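Side-chain contacts in putative efflux transporter (Bacteroides eggerthii, PDB 4L8J), which is a putative HlyD-family efflux transporter component, probably a periplasmic adaptor that links an inner-membrane pump to an outer-membrane channel: residues V188-Y193 and I219-A224; T162-I167 and R201-L206; G43-L48 and E154-L159. One frame throughout, in Å; residues are numbered along the deposited sequence.

Contact 1. Residues V188-Y193 and I219-A224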
loop_
_atom_site.group_PDB
_atom_site.type_symbol
_atom_site.label_atom_id
_atom_site.label_comp_id
_atom_site.label_asym_id
_atom_site.label_seq_id
_atom_site.Cartn_x
_atom_site.Cartn_y
_atom_site.Cartn_z
ATOM N N VAL A 188 -17.345 -23.022 -17.050
ATOM C CA VAL A 188 -16.722 -24.154 -17.740
ATOM C C VAL A 188 -16.594 -23.932 -19.231
ATOM O O VAL A 188 -17.552 -23.571 -19.911
ATOM C CB VAL A 188 -17.507 -25.468 -17.469
ATOM C CG1 VAL A 188 -16.922 -26.662 -18.252
ATOM C CG2 VAL A 188 -17.546 -25.767 -15.984
ATOM N N GLU A 189 -15.423 -24.257 -19.731
ATOM C CA GLU A 189 -15.139 -24.282 -21.152
ATOM C C GLU A 189 -14.620 -25.693 -21.489
ATOM O O GLU A 189 -13.579 -26.082 -20.967
ATOM C CB GLU A 189 -14.141 -23.171 -21.532
ATOM C CG GLU A 189 -14.024 -23.014 -23.049
ATOM C CD GLU A 189 -12.924 -22.089 -23.536
ATOM O OE1 GLU A 189 -12.004 -21.766 -22.750
ATOM O OE2 GLU A 189 -12.979 -21.697 -24.721
ATOM N N PHE A 190 -15.392 -26.485 -22.279
ATOM C CA PHE A 190 -14.978 -27.846 -22.656
ATOM C C PHE A 190 -13.918 -27.787 -23.750
ATOM O O PHE A 190 -14.044 -26.981 -24.690
ATOM C CB PHE A 190 -16.172 -28.706 -23.108
ATOM C CG PHE A 190 -17.209 -28.913 -22.032
ATOM C CD1 PHE A 190 -17.058 -29.913 -21.081
ATOM C CD2 PHE A 190 -18.334 -28.096 -21.959
ATOM C CE1 PHE A 190 -18.015 -30.100 -20.087
ATOM C CE2 PHE A 190 -19.279 -28.274 -20.950
ATOM C CZ PHE A 190 -19.119 -29.279 -20.027
ATOM N N ASP A 191 -12.864 -28.609 -23.609
ATOM C CA ASP A 191 -11.771 -28.713 -24.582
ATOM C C ASP A 191 -12.296 -29.125 -25.979
ATOM O O ASP A 191 -11.753 -28.668 -26.974
ATOM C CB ASP A 191 -10.714 -29.733 -24.099
ATOM C CG ASP A 191 -9.968 -29.312 -22.833
ATOM O OD1 ASP A 191 -10.050 -28.117 -22.461
ATOM O OD2 ASP A 191 -9.253 -30.156 -22.255
ATOM N N THR A 192 -13.363 -29.953 -26.035
ATOM C CA THR A 192 -13.996 -30.427 -27.285
ATOM C C THR A 192 -14.875 -29.306 -27.930
ATOM O O THR A 192 -15.202 -29.407 -29.112
ATOM C CB THR A 192 -14.830 -31.711 -27.020
ATOM O OG1 THR A 192 -14.144 -32.559 -26.097
ATOM C CG2 THR A 192 -15.096 -32.518 -28.290
ATOM N N TYR A 193 -15.238 -28.244 -27.158
ATOM C CA TYR A 193 -16.082 -27.147 -27.632
ATOM C C TYR A 193 -15.545 -25.802 -27.169
ATOM O O TYR A 193 -16.252 -25.020 -26.512
ATOM C CB TYR A 193 -17.524 -27.338 -27.134
ATOM C CG TYR A 193 -18.184 -28.591 -27.646
ATOM C CD1 TYR A 193 -18.700 -28.655 -28.938
ATOM C CD2 TYR A 193 -18.332 -29.709 -26.829
ATOM C CE1 TYR A 193 -19.342 -29.802 -29.404
ATOM C CE2 TYR A 193 -18.961 -30.863 -27.289
ATOM C CZ TYR A 193 -19.450 -30.911 -28.582
ATOM O OH TYR A 193 -20.060 -32.058 -29.033
ATOM N N ILE A 219 -18.823 -29.845 -9.515
ATOM C CA ILE A 219 -19.676 -28.779 -9.989
ATOM C C ILE A 219 -20.672 -29.394 -10.990
ATOM O O ILE A 219 -20.414 -30.478 -11.514
ATOM C CB ILE A 219 -18.896 -27.575 -10.582
ATOM C CG1 ILE A 219 -18.015 -28.000 -11.798
ATOM C CG2 ILE A 219 -18.079 -26.840 -9.503
ATOM C CD1 ILE A 219 -17.416 -26.793 -12.606
ATOM N N ILE A 220 -21.808 -28.713 -11.230
ATOM C CA ILE A 220 -22.830 -29.157 -12.182
ATOM C C ILE A 220 -23.134 -28.015 -13.150
ATOM O O ILE A 220 -23.263 -26.858 -12.733
ATOM C CB ILE A 220 -24.108 -29.685 -11.480
ATOM C CG1 ILE A 220 -23.782 -30.882 -10.586
ATOM C CG2 ILE A 220 -25.207 -30.075 -12.508
ATOM C CD1 ILE A 220 -24.831 -31.133 -9.538
ATOM N N ILE A 221 -23.219 -28.336 -14.444
ATOM C CA ILE A 221 -23.566 -27.340 -15.464
ATOM C C ILE A 221 -24.994 -26.856 -15.187
ATOM O O ILE A 221 -25.914 -27.670 -14.967
ATOM C CB ILE A 221 -23.392 -27.905 -16.899
ATOM C CG1 ILE A 221 -21.912 -28.327 -17.167
ATOM C CG2 ILE A 221 -23.904 -26.904 -17.953
ATOM C CD1 ILE A 221 -20.903 -27.180 -17.331
ATOM N N ASP A 222 -25.137 -25.529 -15.107
ATOM C CA ASP A 222 -26.378 -24.842 -14.798
ATOM C C ASP A 222 -26.476 -23.648 -15.720
ATOM O O ASP A 222 -26.162 -22.512 -15.337
ATOM C CB ASP A 222 -26.385 -24.441 -13.318
ATOM C CG ASP A 222 -27.733 -23.993 -12.804
ATOM O OD1 ASP A 222 -28.695 -23.961 -13.605
ATOM O OD2 ASP A 222 -27.835 -23.695 -11.591
ATOM N N ASP A 223 -26.814 -23.930 -16.974
ATOM C CA ASP A 223 -26.852 -22.933 -18.027
ATOM C C ASP A 223 -27.864 -23.344 -19.087
ATOM O O ASP A 223 -27.776 -24.454 -19.617
ATOM C CB ASP A 223 -25.439 -22.770 -18.645
ATOM C CG ASP A 223 -25.239 -21.499 -19.434
ATOM O OD1 ASP A 223 -26.107 -21.179 -20.276
ATOM O OD2 ASP A 223 -24.181 -20.858 -19.264
ATOM N N ALA A 224 -28.812 -22.444 -19.403
ATOM C CA ALA A 224 -29.864 -22.679 -20.402
ATOM C C ALA A 224 -29.272 -22.995 -21.795
ATOM O O ALA A 224 -29.826 -23.840 -22.505
ATOM C CB ALA A 224 -30.781 -21.464 -20.489
#

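Contact 2. Residues T162-I167 and R201-L206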
loop_
_atom_site.group_PDB
_atom_site.type_symbol
_atom_site.label_atom_id
_atom_site.label_comp_id
_atom_site.label_asym_id
_atom_site.label_seq_id
_atom_site.Cartn_x
_atom_site.Cartn_y
_atom_site.Cartn_z
ATOM N N THR A 162 -29.027 -38.534 -17.598
ATOM C CA THR A 162 -28.462 -37.322 -18.188
ATOM C C THR A 162 -29.010 -36.071 -17.527
ATOM O O THR A 162 -28.806 -34.984 -18.050
ATOM C CB THR A 162 -28.696 -37.287 -19.728
ATOM O OG1 THR A 162 -30.097 -37.201 -20.021
ATOM C CG2 THR A 162 -28.068 -38.453 -20.451
ATOM N N ARG A 163 -29.655 -36.196 -16.357
ATOM C CA ARG A 163 -30.202 -35.031 -15.659
ATOM C C ARG A 163 -29.106 -34.027 -15.258
ATOM O O ARG A 163 -29.335 -32.819 -15.326
ATOM C CB ARG A 163 -30.996 -35.459 -14.402
ATOM N N LYS A 164 -27.915 -34.531 -14.851
ATOM C CA LYS A 164 -26.840 -33.686 -14.360
ATOM C C LYS A 164 -25.519 -33.906 -15.069
ATOM O O LYS A 164 -25.041 -35.036 -15.190
ATOM C CB LYS A 164 -26.632 -33.938 -12.850
ATOM C CG LYS A 164 -27.786 -33.478 -11.983
ATOM C CD LYS A 164 -27.583 -33.895 -10.528
ATOM C CE LYS A 164 -28.764 -33.547 -9.669
ATOM N NZ LYS A 164 -28.663 -34.201 -8.334
ATOM N N LEU A 165 -24.873 -32.818 -15.449
ATOM C CA LEU A 165 -23.541 -32.970 -16.002
ATOM C C LEU A 165 -22.548 -32.533 -14.915
ATOM O O LEU A 165 -22.392 -31.342 -14.659
ATOM C CB LEU A 165 -23.335 -32.221 -17.318
ATOM C CG LEU A 165 -22.136 -32.796 -18.060
ATOM C CD1 LEU A 165 -22.510 -33.297 -19.388
ATOM C CD2 LEU A 165 -20.941 -31.909 -18.003
ATOM N N ARG A 166 -21.939 -33.513 -14.258
ATOM C CA ARG A 166 -20.984 -33.348 -13.169
ATOM C C ARG A 166 -19.565 -33.281 -13.690
ATOM O O ARG A 166 -19.171 -34.050 -14.568
ATOM C CB ARG A 166 -21.085 -34.488 -12.157
ATOM C CG ARG A 166 -22.204 -34.354 -11.189
ATOM C CD ARG A 166 -22.177 -35.524 -10.234
ATOM N NE ARG A 166 -23.313 -35.476 -9.326
ATOM C CZ ARG A 166 -24.516 -35.983 -9.587
ATOM N NH1 ARG A 166 -24.752 -36.599 -10.741
ATOM N NH2 ARG A 166 -25.489 -35.886 -8.690
ATOM N N ILE A 167 -18.802 -32.345 -13.127
ATOM C CA ILE A 167 -17.405 -32.100 -13.446
ATOM C C ILE A 167 -16.644 -32.134 -12.146
ATOM O O ILE A 167 -17.025 -31.442 -11.192
ATOM C CB ILE A 167 -17.238 -30.754 -14.195
ATOM C CG1 ILE A 167 -17.807 -30.849 -15.627
ATOM C CG2 ILE A 167 -15.758 -30.263 -14.191
ATOM C CD1 ILE A 167 -18.230 -29.613 -16.183
ATOM N N ARG A 201 -22.725 -24.633 -11.260
ATOM C CA ARG A 201 -22.949 -24.373 -9.854
ATOM C C ARG A 201 -22.198 -25.384 -9.005
ATOM O O ARG A 201 -21.998 -26.523 -9.418
ATOM C CB ARG A 201 -24.455 -24.359 -9.506
ATOM C CG ARG A 201 -25.170 -25.685 -9.736
ATOM C CD ARG A 201 -26.540 -25.718 -9.075
ATOM N NE ARG A 201 -26.891 -27.093 -8.706
ATOM C CZ ARG A 201 -27.458 -27.960 -9.534
ATOM N NH1 ARG A 201 -27.780 -27.596 -10.767
ATOM N NH2 ARG A 201 -27.704 -29.202 -9.136
ATOM N N LEU A 202 -21.872 -24.993 -7.773
ATOM C CA LEU A 202 -21.224 -25.887 -6.839
ATOM C C LEU A 202 -22.147 -27.015 -6.425
ATOM O O LEU A 202 -23.270 -26.753 -6.003
ATOM C CB LEU A 202 -20.785 -25.110 -5.582
ATOM C CG LEU A 202 -20.085 -25.934 -4.505
ATOM C CD1 LEU A 202 -18.760 -26.564 -5.042
ATOM C CD2 LEU A 202 -19.822 -25.086 -3.292
ATOM N N GLU A 203 -21.663 -28.258 -6.479
ATOM C CA GLU A 203 -22.451 -29.340 -5.943
ATOM C C GLU A 203 -21.947 -29.621 -4.535
ATOM O O GLU A 203 -22.741 -29.720 -3.601
ATOM C CB GLU A 203 -22.432 -30.603 -6.811
ATOM C CG GLU A 203 -23.319 -31.674 -6.173
ATOM C CD GLU A 203 -23.492 -33.000 -6.883
ATOM O OE1 GLU A 203 -22.471 -33.652 -7.197
ATOM O OE2 GLU A 203 -24.658 -33.428 -7.048
ATOM N N GLU A 204 -20.613 -29.733 -4.383
ATOM C CA GLU A 204 -19.962 -30.028 -3.109
ATOM C C GLU A 204 -18.441 -30.033 -3.258
ATOM O O GLU A 204 -17.937 -30.127 -4.364
ATOM C CB GLU A 204 -20.402 -31.403 -2.571
ATOM C CG GLU A 204 -19.976 -32.536 -3.498
ATOM C CD GLU A 204 -20.627 -33.877 -3.259
ATOM O OE1 GLU A 204 -21.845 -33.910 -2.967
ATOM O OE2 GLU A 204 -19.926 -34.900 -3.421
ATOM N N TYR A 205 -17.726 -29.950 -2.143
ATOM C CA TYR A 205 -16.273 -30.111 -2.134
ATOM C C TYR A 205 -15.880 -30.739 -0.820
ATOM O O TYR A 205 -16.528 -30.465 0.198
ATOM C CB TYR A 205 -15.475 -28.829 -2.454
ATOM C CG TYR A 205 -15.601 -27.655 -1.501
ATOM C CD1 TYR A 205 -14.806 -27.569 -0.359
ATOM C CD2 TYR A 205 -16.397 -26.557 -1.825
ATOM C CE1 TYR A 205 -14.869 -26.456 0.489
ATOM C CE2 TYR A 205 -16.439 -25.423 -1.008
ATOM C CZ TYR A 205 -15.690 -25.385 0.159
ATOM O OH TYR A 205 -15.758 -24.274 0.960
ATOM N N LEU A 206 -14.858 -31.616 -0.845
ATOM C CA LEU A 206 -14.377 -32.271 0.365
ATOM C C LEU A 206 -13.366 -31.346 1.054
ATOM O O LEU A 206 -12.283 -31.101 0.507
ATOM C CB LEU A 206 -13.766 -33.649 0.043
ATOM C CG LEU A 206 -13.345 -34.512 1.248
ATOM C CD1 LEU A 206 -14.561 -34.899 2.144
ATOM C CD2 LEU A 206 -12.600 -35.757 0.795
HETATM O O HOH W 1 -27.174 -31.789 -7.236
#

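Contact 3. Residues G43-L48 and E154-L159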
loop_
_atom_site.group_PDB
_atom_site.type_symbol
_atom_site.label_atom_id
_atom_site.label_comp_id
_atom_site.label_asym_id
_atom_site.label_seq_id
_atom_site.Cartn_x
_atom_site.Cartn_y
_atom_site.Cartn_z
ATOM N N GLY A 43 -41.815 -62.690 -20.835
ATOM C CA GLY A 43 -42.632 -62.681 -22.037
ATOM C C GLY A 43 -41.860 -62.447 -23.306
ATOM O O GLY A 43 -40.628 -62.427 -23.297
ATOM N N GLN A 44 -42.592 -62.293 -24.410
ATOM C CA GLN A 44 -42.010 -62.022 -25.715
ATOM C C GLN A 44 -42.105 -60.515 -26.052
ATOM O O GLN A 44 -43.214 -59.977 -26.151
ATOM C CB GLN A 44 -42.701 -62.873 -26.805
ATOM C CG GLN A 44 -42.307 -62.474 -28.236
ATOM C CD GLN A 44 -42.736 -63.466 -29.284
ATOM O OE1 GLN A 44 -41.893 -64.138 -29.889
ATOM N NE2 GLN A 44 -44.047 -63.548 -29.565
ATOM N N ILE A 45 -40.954 -59.862 -26.292
ATOM C CA ILE A 45 -40.928 -58.448 -26.710
ATOM C C ILE A 45 -41.677 -58.344 -28.038
ATOM O O ILE A 45 -41.456 -59.168 -28.911
ATOM C CB ILE A 45 -39.471 -57.897 -26.797
ATOM C CG1 ILE A 45 -38.856 -57.795 -25.380
ATOM C CG2 ILE A 45 -39.422 -56.516 -27.499
ATOM C CD1 ILE A 45 -37.388 -57.852 -25.339
ATOM N N ILE A 46 -42.632 -57.420 -28.152
ATOM C CA ILE A 46 -43.386 -57.208 -29.397
ATOM C C ILE A 46 -43.176 -55.766 -29.883
ATOM O O ILE A 46 -43.623 -55.398 -30.969
ATOM C CB ILE A 46 -44.876 -57.545 -29.262
ATOM C CG1 ILE A 46 -45.534 -56.762 -28.089
ATOM C CG2 ILE A 46 -45.080 -59.081 -29.199
ATOM C CD1 ILE A 46 -47.073 -56.531 -28.231
ATOM N N ASN A 47 -42.542 -54.940 -29.036
ATOM C CA ASN A 47 -42.243 -53.557 -29.379
ATOM C C ASN A 47 -40.948 -53.136 -28.695
ATOM O O ASN A 47 -40.788 -53.336 -27.497
ATOM C CB ASN A 47 -43.407 -52.622 -29.017
ATOM C CG ASN A 47 -43.318 -51.251 -29.654
ATOM O OD1 ASN A 47 -42.448 -50.973 -30.459
ATOM N ND2 ASN A 47 -44.214 -50.355 -29.307
ATOM N N LEU A 48 -40.017 -52.595 -29.483
ATOM C CA LEU A 48 -38.730 -52.073 -29.060
ATOM C C LEU A 48 -38.572 -50.728 -29.810
ATOM O O LEU A 48 -37.889 -50.660 -30.815
ATOM C CB LEU A 48 -37.646 -53.108 -29.400
ATOM C CG LEU A 48 -36.294 -53.004 -28.687
ATOM C CD1 LEU A 48 -36.449 -52.905 -27.174
ATOM C CD2 LEU A 48 -35.456 -54.208 -29.003
ATOM N N GLU A 154 -33.921 -59.749 -16.885
ATOM C CA GLU A 154 -33.072 -59.838 -18.076
ATOM C C GLU A 154 -32.920 -58.433 -18.683
ATOM O O GLU A 154 -33.931 -57.779 -18.967
ATOM C CB GLU A 154 -33.671 -60.827 -19.087
ATOM C CG GLU A 154 -32.738 -61.202 -20.228
ATOM C CD GLU A 154 -33.201 -62.348 -21.110
ATOM O OE1 GLU A 154 -34.089 -63.121 -20.678
ATOM O OE2 GLU A 154 -32.640 -62.498 -22.219
ATOM N N GLY A 155 -31.674 -57.974 -18.818
ATOM C CA GLY A 155 -31.350 -56.662 -19.364
ATOM C C GLY A 155 -31.979 -56.409 -20.721
ATOM O O GLY A 155 -31.866 -57.247 -21.621
ATOM N N ILE A 156 -32.697 -55.278 -20.854
ATOM C CA ILE A 156 -33.351 -54.923 -22.116
ATOM C C ILE A 156 -32.512 -53.814 -22.784
ATOM O O ILE A 156 -32.154 -53.930 -23.952
ATOM C CB ILE A 156 -34.839 -54.548 -21.889
ATOM C CG1 ILE A 156 -35.638 -55.701 -21.188
ATOM C CG2 ILE A 156 -35.519 -54.056 -23.175
ATOM C CD1 ILE A 156 -35.778 -57.068 -21.915
ATOM N N VAL A 157 -32.202 -52.755 -22.027
ATOM C CA VAL A 157 -31.355 -51.646 -22.434
ATOM C C VAL A 157 -30.520 -51.176 -21.234
ATOM O O VAL A 157 -30.886 -51.428 -20.080
ATOM C CB VAL A 157 -32.108 -50.421 -23.062
ATOM C CG1 VAL A 157 -32.844 -50.765 -24.358
ATOM C CG2 VAL A 157 -33.003 -49.693 -22.048
ATOM N N ARG A 158 -29.439 -50.436 -21.529
ATOM C CA ARG A 158 -28.572 -49.751 -20.572
ATOM C C ARG A 158 -28.846 -48.285 -20.787
ATOM O O ARG A 158 -28.637 -47.790 -21.886
ATOM C CB ARG A 158 -27.085 -50.124 -20.777
ATOM C CG ARG A 158 -26.836 -51.616 -20.563
ATOM C CD ARG A 158 -25.456 -52.081 -20.976
ATOM N NE ARG A 158 -25.251 -53.475 -20.578
ATOM C CZ ARG A 158 -24.092 -54.118 -20.652
ATOM N NH1 ARG A 158 -23.008 -53.498 -21.103
ATOM N NH2 ARG A 158 -24.004 -55.385 -20.267
ATOM N N LEU A 159 -29.448 -47.636 -19.791
ATOM C CA LEU A 159 -29.850 -46.240 -19.810
ATOM C C LEU A 159 -28.928 -45.404 -18.887
ATOM O O LEU A 159 -28.807 -45.723 -17.696
ATOM C CB LEU A 159 -31.324 -46.146 -19.337
ATOM C CG LEU A 159 -31.959 -44.740 -19.249
ATOM C CD1 LEU A 159 -32.252 -44.173 -20.623
ATOM C CD2 LEU A 159 -33.231 -44.755 -18.425
#

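Contact 1. Residues V188-Y193 and I219-A224
Val188 and Phe190 meet Ile219 and Ile221 inside the antiparallel beta barrel of this HlyD-family adaptor, the two segments touching through side chains alone. The strand axes of 188-190 and 219-221 come no closer than 10.0 Å and run at 70° to each other, too far and too steeply inclined for the two to be paired neighbours.

The central bump is the CD1 methyl of Ile221. It settles into a hollow made by the branched end of Val188 and the far end of the Phe190 ring, lying 3.8 Å from Val188 CB and 3.9 Å from Phe190 CZ. Its approach to the ring is oblique. The side chain of Ile221 crosses that of Val188 at about a right angle, whereas Phe190 and Ile221 reach in from opposite directions.

A second methyl presses on CG2 of Val188: Ile219 CD1 lies 3.5 Å from Val188 CG2, and the two side chains slide past each other in opposite senses. Thus CG2, held beside the backbone N by a chi1 of 177°, lies within reach of both isoleucine methyls. Val188 CG1 has a further role, sitting 3.8 Å above the plane of the Phe190 ring and over its centre. Ile219 therefore meets one branch of Val188, while Ile221 CD1 lies against CB and both branches.

Strand 198-205 lies between strands 185-190 and 215-221 in the sheet, and Ala200 on it touches both Val188 and Ile219. Ile167 from strand 166-171 packs on Val188, Ile219 and Ile221, while Cys239 of strand 238-246 meets Val188 and Phe190, so side chains from further barrel strands add to this largely buried cluster.

Contact 2. Residues T162-I167 and R201-L206
Arg166 and Glu203 have the nearest CA atoms of the two segments, 8.4 Å apart, a spacing that rules out direct strand pairing. In the six-stranded antiparallel barrel, strand 215-221 runs between strands 166-171 and 198-205, and the contact bridges over it. Backbone bonds place the segments on its two flanks: Ile167 pairs with Ile219, and Glu203 with Thr218. Glu203 and Glu204 both face Thr218, forming a classic beta bulge at the point from which the acidic side chain sets out.

Glu203 is extended beyond CG, and Arg166 from CG to NE. Glu203 has CG anti to its backbone N (chi1 -179°), which carries the carboxylate out toward Arg166. The guanidinium receives it side-on, one nitrogen to each oxygen. Arg166 NE donates to Glu203 OE1 at 2.9 Å, with the oxygen close to the guanidinium plane; the second bond, from Arg166 NH2 to Glu203 OE2, is 3.1 Å long and less straight, its N-H...O angle being 139°. Both oxygens are met on their syn sides. The two flat groups are nevertheless twisted 41° apart, so this bidentate salt bridge is not coplanar. Putting a leucine in place of Arg166 would probably leave the Glu203 carboxylate without its two-pronged partner and freer to turn about its last torsion.

Further positive charge gathers around the same carboxylate at this surface site. Lys164 NZ stays 4.3 Å from Glu203 OE2, beyond a direct salt bridge, and a water makes the connection. This water accepts from Lys164 NZ at 3.0 Å, donates to Glu203 OE2 at the same length, and takes a weak 3.3 Å bond from Arg201 NH2, lying in the plane of that guanidinium at its edge.

Contact 3. Residues G43-L48 and E154-L159
Ile45 and Ile156 reach toward each other tip to tip, their CD1 methyls 3.9 Å apart, between two facing sheets of the lipoyl-like barrel-sandwich domain. Strand 43-47 belongs to one four-stranded sheet and strand 155-161 to the other. The nearest CA atoms, those of Leu48 and Ile156, are 9.2 Å apart, so the segments meet as opposite walls of a sandwich.

The interactions across the gap are apolar. Ile156 divides its branches between two partners: its CD1 takes the tip of Ile45, while its CG2 lies 4.3 Å from Leu48 CD1, a looser touch. A chi1 of -57° sets CG1 beside the backbone N and CG2 beside the carbonyl carbon, and the turn at chi2 then brings CD1 to Ile45. Ala63, Val144 and Val150 also touch Ile156 and extend the oily surroundings.

Backbone hydrogen bonds operate within the sheets instead. Ile45 pairs with Gln148, and Ile46 and Asn47 both face Ala64 in a classic beta bulge. The extra residue shifts the strand's usual alternation, consistent with Ile45 and Leu48, three positions apart, both reaching Ile156.

The segments flank the insertion of helices 68-95 and 102-127, so the contact joins chain from before and after the helical hairpin. All three touching residues are buried. With only methyl groups meeting and no hydrogen bond between the two segments, cohesion here probably rests on van der Waals contact and the exclusion of water, and thus on how well the branched side chains fit.

Overall arrangement
Contacts 1 and 2 belong to the same beta barrel, their centres 11 Å apart. They are directly coupled: Ile220 O lies 2.7 Å from Arg201 N, and Ile219 N lies 2.9 Å from Ile167 O, both probable backbone hydrogen bonds. Strand 215-221 thus serves both, with Ile219 and Ile221 turned toward Val188 and Ile220 packing against Glu203 of the surface salt bridge. Contact 3 lies in a separate domain, its centre 34 Å from that of contact 1 and 31 Å from that of contact 2. Residues 154-159 nevertheless run almost directly into 162-167. A glycerol, probably from crystallisation, sits about 5 Å from the Leu48 side chain.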